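Local coordinates for protein enoyl-CoA hydratase (Geobacillus kaustophilus, PDB 2PPY) that probably adds water to the double bond of enoyl-CoA thioesters in fatty acid beta-oxidation, at residues V103-H111 with Q190-A201. Numbering follows the deposited sequence.
Sequences VYIACLEGH and QAETRERTREYA
Ile105, Cys107 and Glu109 meet the first turns of helix 193-201, which runs nearly antiparallel to strand 103-108, their axes 166° apart and 9.0 Å from each other at closest approach. Cys107 CA lies 6.8 Å from Thr197 CA, and the compact thiol and threonine suit a gap so short. Small and weakly polar, the sulfur packs against methyls in this buried place: with SG anti to the backbone N (chi1 -173°) it lies 3.8 Å from Thr193 CG2. Thr197, a polar residue in a buried place, turns its OG1 back to the carbonyl oxygen of Thr193 at 2.7 Å, while its methyl slides past Ile105 CG2. The other branch of Ile105 sends CD1 obliquely to Tyr200 CD1, 3.9 Å away; the phenol's OH is hydrogen-bonded to Asp165 of the second subunit.

Where the strand ends, contacts turn polar. Glu109, long enough to reach the arginine from there, crosses Arg194 at about a right angle, and OE1 takes the NE hydrogen on its syn lone pair, at 2.8 Å in a nearly straight bond (171°) lying in the guanidinium plane; NH2 of Arg194 pairs with Asp61. A water links OE2 to Gln190 O and Arg194 N at the start of the helix, and Glu109 CG packs on Thr193 CG2. Cutting this glutamate back to an alanine would probably leave Arg194 NE and this water without their carboxylate mate and take away one of the contacts of the threonine methyl. The amide of Gln190 serves both ways: NE2 donates to the carbonyl oxygen of Glu109 at 3.0 Å, clearly bent, while OE1 accepts from Glu131 N. Such packing of a helix against the central strands of a mixed beta-sheet belongs to the alpha/beta core of the crotonase fold.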
# COMPACT_ATOMS: atom_id res chain seq x y z
N VAL A 103 18.82 -10.55 -15.15
CA VAL A 103 19.20 -9.27 -14.58
C VAL A 103 19.44 -8.36 -15.79
O VAL A 103 20.25 -8.68 -16.66
CB VAL A 103 20.49 -9.38 -13.75
CG1 VAL A 103 21.01 -8.00 -13.39
CG2 VAL A 103 20.22 -10.19 -12.49
N TYR A 104 18.73 -7.25 -15.84
CA TYR A 104 18.88 -6.29 -16.93
C TYR A 104 19.83 -5.15 -16.56
O TYR A 104 19.61 -4.44 -15.58
CB TYR A 104 17.51 -5.74 -17.34
CG TYR A 104 16.78 -6.59 -18.36
CD1 TYR A 104 16.40 -7.90 -18.07
CD2 TYR A 104 16.51 -6.10 -19.64
CE1 TYR A 104 15.76 -8.70 -19.03
CE2 TYR A 104 15.88 -6.88 -20.60
CZ TYR A 104 15.51 -8.18 -20.29
OH TYR A 104 14.90 -8.95 -21.25
N ILE A 105 20.88 -4.98 -17.36
CA ILE A 105 21.86 -3.93 -17.12
C ILE A 105 21.88 -2.97 -18.30
O ILE A 105 22.00 -3.39 -19.45
CB ILE A 105 23.29 -4.51 -16.96
CG1 ILE A 105 23.29 -5.60 -15.89
CG2 ILE A 105 24.27 -3.40 -16.58
CD1 ILE A 105 24.63 -6.30 -15.77
N ALA A 106 21.77 -1.68 -18.02
CA ALA A 106 21.81 -0.66 -19.06
C ALA A 106 23.25 -0.19 -19.19
O ALA A 106 23.81 0.36 -18.25
CB ALA A 106 20.92 0.50 -18.69
N CYS A 107 23.86 -0.43 -20.35
CA CYS A 107 25.24 -0.01 -20.58
C CYS A 107 25.19 1.35 -21.25
O CYS A 107 25.00 1.45 -22.46
CB CYS A 107 25.96 -1.02 -21.48
SG CYS A 107 27.73 -0.69 -21.67
N LEU A 108 25.36 2.41 -20.46
CA LEU A 108 25.29 3.76 -20.98
C LEU A 108 26.64 4.33 -21.43
O LEU A 108 27.51 4.62 -20.61
CB LEU A 108 24.65 4.67 -19.93
CG LEU A 108 23.33 4.13 -19.36
CD1 LEU A 108 22.84 5.05 -18.24
CD2 LEU A 108 22.28 4.02 -20.47
N GLU A 109 26.80 4.47 -22.74
CA GLU A 109 28.04 4.99 -23.31
C GLU A 109 27.86 6.35 -23.97
O GLU A 109 28.82 6.97 -24.41
CB GLU A 109 28.61 4.00 -24.33
CG GLU A 109 29.19 2.75 -23.71
CD GLU A 109 29.61 1.73 -24.75
OE1 GLU A 109 28.72 1.12 -25.38
OE2 GLU A 109 30.83 1.55 -24.95
N GLY A 110 26.61 6.81 -24.05
CA GLY A 110 26.34 8.10 -24.66
C GLY A 110 25.19 8.81 -23.98
O GLY A 110 24.74 8.39 -22.91
N HIS A 111 24.70 9.88 -24.58
CA HIS A 111 23.60 10.64 -24.02
C HIS A 111 22.42 9.73 -23.71
O HIS A 111 22.00 8.94 -24.56
CB HIS A 111 23.15 11.74 -24.99
CG HIS A 111 24.17 12.82 -25.20
ND1 HIS A 111 24.61 13.19 -26.46
CD2 HIS A 111 24.83 13.60 -24.32
CE1 HIS A 111 25.51 14.16 -26.33
NE2 HIS A 111 25.65 14.42 -25.05
N GLN A 190 35.43 5.67 -19.94
CA GLN A 190 34.75 5.56 -21.23
C GLN A 190 35.11 4.35 -22.11
O GLN A 190 34.25 3.55 -22.45
CB GLN A 190 34.94 6.84 -22.04
CG GLN A 190 33.99 7.00 -23.22
CD GLN A 190 32.53 7.10 -22.80
OE1 GLN A 190 32.20 7.76 -21.81
NE2 GLN A 190 31.65 6.47 -23.56
N ALA A 191 36.38 4.23 -22.48
CA ALA A 191 36.81 3.14 -23.35
C ALA A 191 36.74 1.74 -22.73
O ALA A 191 36.94 0.75 -23.43
CB ALA A 191 38.23 3.42 -23.84
N GLU A 192 36.45 1.66 -21.44
CA GLU A 192 36.37 0.38 -20.76
C GLU A 192 34.95 0.04 -20.31
O GLU A 192 34.72 -1.00 -19.69
CB GLU A 192 37.29 0.39 -19.54
CG GLU A 192 38.75 0.67 -19.86
CD GLU A 192 39.54 1.06 -18.62
OE1 GLU A 192 39.48 0.31 -17.62
OE2 GLU A 192 40.22 2.11 -18.67
N THR A 193 34.00 0.91 -20.65
CA THR A 193 32.61 0.72 -20.24
C THR A 193 32.01 -0.62 -20.64
O THR A 193 31.48 -1.35 -19.79
CB THR A 193 31.74 1.86 -20.76
OG1 THR A 193 32.24 3.10 -20.25
CG2 THR A 193 30.29 1.69 -20.30
N ARG A 194 32.08 -0.96 -21.92
CA ARG A 194 31.54 -2.22 -22.40
C ARG A 194 32.28 -3.39 -21.79
O ARG A 194 31.68 -4.40 -21.40
CB ARG A 194 31.64 -2.31 -23.93
CG ARG A 194 30.70 -1.41 -24.67
CD ARG A 194 30.52 -1.89 -26.09
NE ARG A 194 29.54 -1.09 -26.81
CZ ARG A 194 29.05 -1.41 -28.00
NH1 ARG A 194 29.46 -2.51 -28.61
NH2 ARG A 194 28.15 -0.62 -28.58
N GLU A 195 33.60 -3.25 -21.72
CA GLU A 195 34.47 -4.27 -21.16
C GLU A 195 34.10 -4.59 -19.72
O GLU A 195 33.83 -5.74 -19.38
CB GLU A 195 35.92 -3.80 -21.23
CG GLU A 195 36.95 -4.85 -20.86
CD GLU A 195 38.35 -4.28 -20.75
OE1 GLU A 195 38.59 -3.17 -21.27
OE2 GLU A 195 39.22 -4.94 -20.14
N ARG A 196 34.08 -3.57 -18.87
CA ARG A 196 33.76 -3.77 -17.46
C ARG A 196 32.31 -4.18 -17.22
O ARG A 196 32.02 -4.91 -16.27
CB ARG A 196 34.13 -2.52 -16.67
CG ARG A 196 35.61 -2.16 -16.82
CD ARG A 196 36.06 -1.08 -15.85
NE ARG A 196 35.84 -1.50 -14.47
CZ ARG A 196 36.15 -0.75 -13.42
NH1 ARG A 196 36.70 0.44 -13.59
NH2 ARG A 196 35.90 -1.20 -12.19
N THR A 197 31.40 -3.73 -18.07
CA THR A 197 29.99 -4.11 -17.94
C THR A 197 29.89 -5.61 -18.22
O THR A 197 29.25 -6.35 -17.47
CB THR A 197 29.09 -3.35 -18.94
OG1 THR A 197 29.10 -1.95 -18.63
CG2 THR A 197 27.65 -3.86 -18.85
N ARG A 198 30.52 -6.05 -19.31
CA ARG A 198 30.51 -7.46 -19.69
C ARG A 198 31.18 -8.32 -18.63
O ARG A 198 30.77 -9.45 -18.39
CB ARG A 198 31.21 -7.66 -21.04
CG ARG A 198 30.34 -7.33 -22.24
CD ARG A 198 31.15 -7.11 -23.50
NE ARG A 198 30.28 -6.84 -24.64
CZ ARG A 198 30.65 -6.17 -25.73
NH1 ARG A 198 31.89 -5.70 -25.83
NH2 ARG A 198 29.79 -5.97 -26.72
N GLU A 199 32.22 -7.77 -18.01
CA GLU A 199 32.95 -8.49 -16.97
C GLU A 199 32.03 -8.72 -15.77
O GLU A 199 32.06 -9.79 -15.16
CB GLU A 199 34.18 -7.68 -16.54
CG GLU A 199 35.01 -8.32 -15.45
CD GLU A 199 36.26 -7.52 -15.14
OE1 GLU A 199 37.09 -7.35 -16.07
OE2 GLU A 199 36.43 -7.07 -13.99
N TYR A 200 31.21 -7.72 -15.46
CA TYR A 200 30.27 -7.81 -14.35
C TYR A 200 29.23 -8.87 -14.67
O TYR A 200 28.92 -9.72 -13.84
CB TYR A 200 29.60 -6.45 -14.12
CG TYR A 200 28.64 -6.38 -12.95
CD1 TYR A 200 27.35 -6.89 -13.04
CD2 TYR A 200 29.02 -5.76 -11.75
CE1 TYR A 200 26.44 -6.77 -11.98
CE2 TYR A 200 28.12 -5.64 -10.69
CZ TYR A 200 26.83 -6.15 -10.81
OH TYR A 200 25.93 -6.00 -9.78
N ALA A 201 28.69 -8.82 -15.89
CA ALA A 201 27.69 -9.78 -16.32
C ALA A 201 28.27 -11.19 -16.33
O ALA A 201 27.61 -12.15 -15.93
CB ALA A 201 27.17 -9.41 -17.71
O HOH W 1 33.18 1.15 -23.83